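PDB 1UT1: DR hemagglutinin structural subunit from Escherichia coli, which mediates adherence of uropathogenic bacteria to the upper urinary tract by binding the Dr blood group antigen, and agglutinates human erythrocytes even in the presence of D-mannose. Local coordinates for residues A62-F74 against N136-K148. The protein carries 3 engineered substitutions. Sequence-based numbering, arbitrary orientation.
Sequences ARQVALKADTDNF and NYTLTLTGGYWAK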
ATOM      1  N   ALA A  62     -32.426   8.788  -4.114  1.00 19.69           N
ATOM      2  CA  ALA A  62     -32.852   9.285  -5.424  1.00 19.49           C
ATOM      3  C   ALA A  62     -31.816   9.136  -6.541  1.00 22.55           C
ATOM      4  O   ALA A  62     -31.898   9.818  -7.570  1.00 22.28           O
ATOM      5  CB  ALA A  62     -33.275  10.768  -5.302  1.00 20.75           C
ATOM      6  N   ARG A  63     -30.773   8.343  -6.307  1.00 17.61           N
ATOM      7  CA  ARG A  63     -29.733   8.175  -7.321  1.00 16.16           C
ATOM      8  C   ARG A  63     -29.579   6.690  -7.615  1.00 15.03           C
ATOM      9  O   ARG A  63     -29.892   5.853  -6.762  1.00 13.62           O
ATOM     10  CB  ARG A  63     -28.368   8.686  -6.817  1.00 15.25           C
ATOM     11  CG  ARG A  63     -28.396  10.081  -6.242  1.00 25.71           C
ATOM     12  CD  ARG A  63     -28.398  11.129  -7.329  1.00 27.91           C
ATOM     13  NE  ARG A  63     -28.319  12.470  -6.751  1.00 43.03           N
ATOM     14  CZ  ARG A  63     -28.194  13.584  -7.456  1.00 60.71           C
ATOM     15  NH1 ARG A  63     -28.140  14.758  -6.842  1.00 58.06           N
ATOM     16  NH2 ARG A  63     -28.124  13.525  -8.776  1.00 42.80           N
ATOM     17  N   GLN A  64     -28.961   6.393  -8.750  1.00 11.31           N
ATOM     18  CA  GLN A  64     -28.642   4.998  -9.127  1.00 11.37           C
ATOM     19  C   GLN A  64     -27.204   4.671  -8.721  1.00 14.31           C
ATOM     20  O   GLN A  64     -26.252   5.223  -9.267  1.00 13.19           O
ATOM     21  CB  GLN A  64     -28.797   4.811 -10.627  1.00 11.80           C
ATOM     22  CG  GLN A  64     -30.245   4.804 -11.048  1.00 15.18           C
ATOM     23  CD  GLN A  64     -30.416   4.779 -12.550  1.00 16.66           C
ATOM     24  OE1 GLN A  64     -30.224   3.736 -13.200  1.00 17.34           O
ATOM     25  NE2 GLN A  64     -30.673   5.941 -13.128  1.00 12.19           N
ATOM     26  N   VAL A  65     -27.060   3.789  -7.750  1.00 11.48           N
ATOM     27  CA  VAL A  65     -25.752   3.387  -7.248  1.00 11.33           C
ATOM     28  C   VAL A  65     -24.946   2.792  -8.390  1.00 12.59           C
ATOM     29  O   VAL A  65     -25.489   2.043  -9.223  1.00 12.22           O
ATOM     30  CB  VAL A  65     -25.924   2.367  -6.107  1.00 15.43           C
ATOM     31  CG1 VAL A  65     -24.581   1.739  -5.717  1.00 15.96           C
ATOM     32  CG2 VAL A  65     -26.585   3.064  -4.895  1.00 16.14           C
ATOM     33  N   ALA A  66     -23.634   3.029  -8.363  1.00 10.15           N
ATOM     34  CA  ALA A  66     -22.764   2.608  -9.452  1.00  9.72           C
ATOM     35  C   ALA A  66     -21.329   2.339  -9.023  1.00 12.60           C
ATOM     36  O   ALA A  66     -20.816   2.943  -8.078  1.00 10.73           O
ATOM     37  CB  ALA A  66     -22.794   3.632 -10.546  1.00 10.20           C
ATOM     38  N   LEU A  67     -20.675   1.432  -9.741  1.00  9.67           N
ATOM     39  CA  LEU A  67     -19.274   1.149  -9.510  1.00  9.52           C
ATOM     40  C   LEU A  67     -18.560   1.389 -10.830  1.00 13.16           C
ATOM     41  O   LEU A  67     -18.993   0.884 -11.883  1.00 13.68           O
ATOM     42  CB  LEU A  67     -19.102  -0.328  -9.124  1.00  9.23           C
ATOM     43  CG  LEU A  67     -19.984  -0.795  -7.976  1.00 15.53           C
ATOM     44  CD1 LEU A  67     -19.835  -2.344  -7.846  1.00 18.16           C
ATOM     45  CD2 LEU A  67     -19.537  -0.104  -6.689  1.00 14.31           C
ATOM     46  N   LYS A  68     -17.480   2.144 -10.787  1.00  9.93           N
ATOM     47  CA  LYS A  68     -16.728   2.394 -12.001  1.00  9.92           C
ATOM     48  C   LYS A  68     -15.409   1.645 -11.912  1.00 11.51           C
ATOM     49  O   LYS A  68     -14.649   1.818 -10.961  1.00 12.85           O
ATOM     50  CB  LYS A  68     -16.453   3.905 -12.178  1.00 12.00           C
ATOM     51  CG  LYS A  68     -15.538   4.190 -13.392  1.00 21.01           C
ATOM     52  CD  LYS A  68     -16.027   5.369 -14.161  1.00 33.91           C
ATOM     53  CE  LYS A  68     -15.236   5.557 -15.470  1.00 47.36           C
ATOM     54  NZ  LYS A  68     -14.051   4.662 -15.555  1.00 60.14           N
ATOM     55  N   ALA A  69     -15.108   0.875 -12.947  1.00  9.46           N
ATOM     56  CA  ALA A  69     -13.833   0.195 -13.030  1.00 10.82           C
ATOM     57  C   ALA A  69     -12.746   1.195 -13.474  1.00 14.13           C
ATOM     58  O   ALA A  69     -12.998   2.111 -14.269  1.00 14.24           O
ATOM     59  CB  ALA A  69     -13.929  -0.957 -14.026  1.00 10.62           C
ATOM     60  N   ASP A  70     -11.538   0.989 -12.997  1.00 11.06           N
ATOM     61  CA  ASP A  70     -10.407   1.770 -13.485  1.00 11.48           C
ATOM     62  C   ASP A  70     -10.331   1.613 -15.007  1.00 14.76           C
ATOM     63  O   ASP A  70     -10.694   0.580 -15.562  1.00 13.35           O
ATOM     64  CB  ASP A  70      -9.121   1.240 -12.878  1.00 12.81           C
ATOM     65  CG  ASP A  70      -8.682   2.026 -11.625  0.50 14.26           C
ATOM     66  OD1 ASP A  70      -9.511   2.749 -11.019  0.50 15.19           O
ATOM     67  OD2 ASP A  70      -7.526   1.824 -11.184  0.50 15.62           O
ATOM     68  N   THR A  71      -9.832   2.641 -15.683  1.00 14.10           N
ATOM     69  CA  THR A  71      -9.681   2.603 -17.127  1.00 14.64           C
ATOM     70  C   THR A  71      -9.010   1.339 -17.624  1.00 16.94           C
ATOM     71  O   THR A  71      -9.333   0.841 -18.698  1.00 18.26           O
ATOM     72  CB  THR A  71      -8.826   3.836 -17.626  1.00 27.22           C
ATOM     73  OG1 THR A  71      -9.418   5.052 -17.147  1.00 33.83           O
ATOM     74  CG2 THR A  71      -8.778   3.874 -19.149  1.00 26.93           C
ATOM     75  N   ASP A  72      -8.009   0.868 -16.891  1.00 14.07           N
ATOM     76  CA  ASP A  72      -7.251  -0.292 -17.327  1.00 13.52           C
ATOM     77  C   ASP A  72      -7.964  -1.629 -17.143  1.00 16.33           C
ATOM     78  O   ASP A  72      -7.384  -2.692 -17.434  1.00 15.67           O
ATOM     79  CB  ASP A  72      -5.883  -0.319 -16.661  1.00 16.03           C
ATOM     80  CG  ASP A  72      -4.960   0.771 -17.197  1.00 27.37           C
ATOM     81  OD1 ASP A  72      -5.157   1.175 -18.363  1.00 29.15           O
ATOM     82  OD2 ASP A  72      -4.061   1.221 -16.454  1.00 28.31           O
ATOM     83  N   ASN A  73      -9.185  -1.591 -16.595  1.00 12.69           N
ATOM     84  CA  ASN A  73      -9.912  -2.836 -16.264  1.00 12.29           C
ATOM     85  C   ASN A  73     -11.138  -3.095 -17.147  1.00 14.16           C
ATOM     86  O   ASN A  73     -11.958  -3.964 -16.833  1.00 12.28           O
ATOM     87  CB  ASN A  73     -10.398  -2.806 -14.804  1.00  9.11           C
ATOM     88  CG  ASN A  73      -9.278  -3.054 -13.810  1.00 11.96           C
ATOM     89  OD1 ASN A  73      -8.506  -4.025 -13.923  1.00 17.66           O
ATOM     90  ND2 ASN A  73      -9.182  -2.193 -12.850  1.00  8.02           N
ATOM     91  N   PHE A  74     -11.329  -2.273 -18.169  1.00 12.06           N
ATOM     92  CA  PHE A  74     -12.463  -2.466 -19.048  1.00 10.89           C
ATOM     93  C   PHE A  74     -12.167  -2.088 -20.490  1.00 18.11           C
ATOM     94  O   PHE A  74     -11.401  -1.149 -20.772  1.00 18.13           O
ATOM     95  CB  PHE A  74     -13.716  -1.737 -18.544  0.65 12.57           C
ATOM     96  CG  PHE A  74     -13.634  -0.233 -18.639  0.65 12.82           C
ATOM     97  CD1 PHE A  74     -14.227   0.435 -19.699  0.65 15.54           C
ATOM     98  CD2 PHE A  74     -13.089   0.521 -17.607  0.65 14.15           C
ATOM     99  CE1 PHE A  74     -14.169   1.827 -19.789  0.65 15.11           C
ATOM    100  CE2 PHE A  74     -13.059   1.903 -17.679  0.65 15.92           C
ATOM    101  CZ  PHE A  74     -13.571   2.555 -18.804  0.65 13.34           C
ATOM    102  N   ASN A 136       0.557 -10.886 -10.991  1.00  9.96           N
ATOM    103  CA  ASN A 136      -0.357 -10.222 -10.046  1.00  9.36           C
ATOM    104  C   ASN A 136      -1.376  -9.456 -10.839  1.00 10.69           C
ATOM    105  O   ASN A 136      -1.039  -8.668 -11.728  1.00 10.09           O
ATOM    106  CB  ASN A 136       0.420  -9.257  -9.128  1.00 10.08           C
ATOM    107  CG  ASN A 136       1.552  -9.940  -8.419  1.00 22.98           C
ATOM    108  OD1 ASN A 136       1.345 -10.942  -7.729  1.00 19.16           O
ATOM    109  ND2 ASN A 136       2.776  -9.528  -8.733  1.00 21.19           N
ATOM    110  N   TYR A 137      -2.633  -9.713 -10.541  1.00  8.48           N
ATOM    111  CA  TYR A 137      -3.745  -9.158 -11.291  1.00  8.16           C
ATOM    112  C   TYR A 137      -4.603  -8.360 -10.356  1.00 11.51           C
ATOM    113  O   TYR A 137      -4.762  -8.721  -9.209  1.00 11.18           O
ATOM    114  CB  TYR A 137      -4.568 -10.312 -11.881  1.00  9.75           C
ATOM    115  CG  TYR A 137      -3.854 -11.010 -13.014  1.00  9.52           C
ATOM    116  CD1 TYR A 137      -4.135 -10.685 -14.349  1.00 11.19           C
ATOM    117  CD2 TYR A 137      -2.898 -11.995 -12.754  1.00 10.47           C
ATOM    118  CE1 TYR A 137      -3.433 -11.290 -15.402  1.00 10.02           C
ATOM    119  CE2 TYR A 137      -2.227 -12.654 -13.800  1.00 11.48           C
ATOM    120  CZ  TYR A 137      -2.447 -12.235 -15.117  1.00 11.70           C
ATOM    121  OH  TYR A 137      -1.781 -12.866 -16.152  1.00 11.55           O
ATOM    122  N   THR A 138      -5.195  -7.293 -10.880  1.00 10.12           N
ATOM    123  CA  THR A 138      -5.960  -6.367 -10.042  1.00 10.22           C
ATOM    124  C   THR A 138      -7.206  -5.861 -10.780  1.00 12.46           C
ATOM    125  O   THR A 138      -7.151  -5.591 -12.002  1.00 11.58           O
ATOM    126  CB  THR A 138      -5.033  -5.102  -9.664  1.00 13.34           C
ATOM    127  OG1 THR A 138      -3.778  -5.550  -9.113  1.00 12.68           O
ATOM    128  CG2 THR A 138      -5.711  -4.216  -8.644  1.00 12.37           C
ATOM    129  N   LEU A 139      -8.297  -5.664 -10.022  1.00  8.96           N
ATOM    130  CA  LEU A 139      -9.508  -5.035 -10.532  1.00  9.45           C
ATOM    131  C   LEU A 139      -9.888  -3.969  -9.507  1.00 13.60           C
ATOM    132  O   LEU A 139     -10.039  -4.263  -8.318  1.00 13.60           O
ATOM    133  CB  LEU A 139     -10.670  -6.016 -10.682  1.00  9.22           C
ATOM    134  CG  LEU A 139     -12.049  -5.355 -10.873  1.00 11.94           C
ATOM    135  CD1 LEU A 139     -12.115  -4.606 -12.199  1.00 12.53           C
ATOM    136  CD2 LEU A 139     -13.146  -6.427 -10.830  1.00 12.09           C
ATOM    137  N   THR A 140      -9.961  -2.719  -9.948  1.00  9.40           N
ATOM    138  CA  THR A 140     -10.242  -1.620  -9.027  1.00  9.10           C
ATOM    139  C   THR A 140     -11.617  -1.005  -9.345  1.00 11.54           C
ATOM    140  O   THR A 140     -11.911  -0.701 -10.515  1.00 12.07           O
ATOM    141  CB  THR A 140      -9.139  -0.558  -9.156  1.00 13.09           C
ATOM    142  OG1 THR A 140      -7.872  -1.146  -8.805  1.00 14.25           O
ATOM    143  CG2 THR A 140      -9.416   0.605  -8.231  1.00 13.33           C
ATOM    144  N   LEU A 141     -12.473  -0.895  -8.328  1.00  8.99           N
ATOM    145  CA  LEU A 141     -13.857  -0.389  -8.496  1.00  8.84           C
ATOM    146  C   LEU A 141     -14.101   0.766  -7.526  1.00 12.89           C
ATOM    147  O   LEU A 141     -13.808   0.666  -6.328  1.00 13.74           O
ATOM    148  CB  LEU A 141     -14.878  -1.484  -8.199  1.00  9.37           C
ATOM    149  CG  LEU A 141     -14.835  -2.713  -9.154  1.00 12.49           C
ATOM    150  CD1 LEU A 141     -15.656  -3.892  -8.567  1.00 12.31           C
ATOM    151  CD2 LEU A 141     -15.371  -2.333 -10.502  1.00 12.67           C
ATOM    152  N   THR A 142     -14.636   1.851  -8.053  1.00  9.50           N
ATOM    153  CA  THR A 142     -14.877   3.050  -7.256  1.00  9.11           C
ATOM    154  C   THR A 142     -16.368   3.319  -7.211  1.00 10.23           C
ATOM    155  O   THR A 142     -17.038   3.322  -8.240  1.00  9.62           O
ATOM    156  CB  THR A 142     -14.175   4.285  -7.891  1.00 16.03           C
ATOM    157  OG1 THR A 142     -12.759   4.065  -7.896  1.00 14.76           O
ATOM    158  CG2 THR A 142     -14.505   5.583  -7.058  1.00 13.00           C
ATOM    159  N   GLY A 143     -16.870   3.622  -6.023  1.00  8.05           N
ATOM    160  CA  GLY A 143     -18.293   3.876  -5.832  1.00  8.20           C
ATOM    161  C   GLY A 143     -18.687   5.257  -6.270  1.00 11.79           C
ATOM    162  O   GLY A 143     -17.887   6.209  -6.227  1.00 12.38           O
ATOM    163  N   GLY A 144     -19.935   5.378  -6.676  1.00  9.96           N
ATOM    164  CA  GLY A 144     -20.459   6.652  -7.144  1.00  9.73           C
ATOM    165  C   GLY A 144     -21.882   6.431  -7.616  1.00 11.71           C
ATOM    166  O   GLY A 144     -22.549   5.505  -7.165  1.00 10.67           O
ATOM    167  N   TYR A 145     -22.394   7.349  -8.433  1.00 10.43           N
ATOM    168  CA  TYR A 145     -23.769   7.199  -8.931  1.00 10.95           C
ATOM    169  C   TYR A 145     -23.861   7.565 -10.380  1.00 14.60           C
ATOM    170  O   TYR A 145     -22.981   8.255 -10.924  1.00 14.48           O
ATOM    171  CB  TYR A 145     -24.797   7.954  -8.081  1.00 12.17           C
ATOM    172  CG  TYR A 145     -24.535   9.427  -7.966  1.00 14.94           C
ATOM    173  CD1 TYR A 145     -23.807   9.948  -6.891  1.00 16.05           C
ATOM    174  CD2 TYR A 145     -25.038  10.311  -8.920  1.00 17.45           C
ATOM    175  CE1 TYR A 145     -23.566  11.336  -6.799  1.00 15.96           C
ATOM    176  CE2 TYR A 145     -24.798  11.690  -8.837  1.00 17.97           C
ATOM    177  CZ  TYR A 145     -24.109  12.192  -7.758  1.00 25.01           C
ATOM    178  OH  TYR A 145     -23.932  13.568  -7.662  1.00 26.20           O
ATOM    179  N   TRP A 146     -24.842   6.988 -11.047  1.00 11.54           N
ATOM    180  CA  TRP A 146     -24.938   7.141 -12.486  1.00 14.22           C
ATOM    181  C   TRP A 146     -26.232   7.868 -12.836  1.00 18.33           C
ATOM    182  O   TRP A 146     -27.241   7.756 -12.122  1.00 15.79           O
ATOM    183  CB  TRP A 146     -24.894   5.741 -13.133  1.00 15.69           C
ATOM    184  CG  TRP A 146     -24.864   5.709 -14.639  1.00 17.82           C
ATOM    185  CD1 TRP A 146     -23.751   5.643 -15.450  1.00 20.62           C
ATOM    186  CD2 TRP A 146     -25.997   5.654 -15.504  1.00 18.06           C
ATOM    187  NE1 TRP A 146     -24.138   5.508 -16.767  1.00 21.33           N
ATOM    188  CE2 TRP A 146     -25.511   5.529 -16.829  1.00 22.02           C
ATOM    189  CE3 TRP A 146     -27.382   5.671 -15.286  1.00 19.45           C
ATOM    190  CZ2 TRP A 146     -26.359   5.398 -17.922  1.00 21.90           C
ATOM    191  CZ3 TRP A 146     -28.221   5.524 -16.366  1.00 22.10           C
ATOM    192  CH2 TRP A 146     -27.711   5.411 -17.676  1.00 23.04           C
ATOM    193  N   ALA A 147     -26.199   8.595 -13.951  1.00 18.14           N
ATOM    194  CA  ALA A 147     -27.407   9.224 -14.486  1.00 20.77           C
ATOM    195  C   ALA A 147     -27.326   9.361 -16.007  1.00 24.45           C
ATOM    196  O   ALA A 147     -26.229   9.443 -16.581  1.00 23.16           O
ATOM    197  CB  ALA A 147     -27.628  10.575 -13.846  1.00 21.68           C
ATOM    198  N   LYS A 148     -28.491   9.350 -16.669  1.00 24.22           N
ATOM    199  CA  LYS A 148     -28.557   9.627 -18.116  1.00 25.11           C
ATOM    200  C   LYS A 148     -28.550  11.151 -18.278  1.00 36.17           C
ATOM    201  O   LYS A 148     -29.531  11.772 -17.802  1.00 47.07           O
ATOM    202  CB  LYS A 148     -29.866   9.070 -18.714  1.00 27.72           C
ATOM    203  CG  LYS A 148     -30.176   7.667 -18.273  1.00 38.33           C
ATOM    204  CD  LYS A 148     -30.274   6.727 -19.462  1.00 38.53           C
ATOM    205  CE  LYS A 148     -31.169   7.333 -20.488  1.00 30.65           C
ATOM    206  NZ  LYS A 148     -32.210   8.026 -19.724  1.00 18.82           N
TER
HETATM  207  O   HOH W   1     -28.781   8.731 -10.519  1.00 26.85           O
HETATM  208  O   HOH W   2     -12.041   2.681 -10.104  1.00 16.59           O
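Lys68 O is approached from two directions: Thr142 N donates to it at 2.9 Å, and a water placed to donate to it, 2.9 Å from Lys68 O, also approaches Asp70 OD1 and Thr142 OG1, with more acceptors in reach than protons. Thr142 OG1 is also hydrogen-bonded to Thr17 OG1 of strand 16-25. The return bond, Lys68 N to Thr142 O, is 2.8 Å long and nearly straight. Both bonds of the Ala66-Gly144 pair are bent, the one from Gly144 N to 132° at the hydrogen, and next to it the Val65 and Tyr145 side chains diverge, consistent with a local distortion. This antiparallel pairing joins strand 64-69 to strand 135-147, the last of the chain, in the Ig-like beta fold of Dr-family adhesins; strand 108-111 bonds to the other edge of 64-69. On the face that carries Leu67, Ala69 CB meets Leu141 CD2 at 4.0 Å, whereas Ala66 CB packs on Trp146 CB (3.9 Å) on the face where Tyr110 stacks on the indole. Tyr145 CG lies between the backbone N and the carbonyl carbon (chi1 58°), which lays the ring beside Arg63, whose CD sits over one face, 4.1 Å from the ring centroid, in a CH-pi contact; the guanidinium is inclined 35° to that ring. Cys28 of the second subunit packs against both residues.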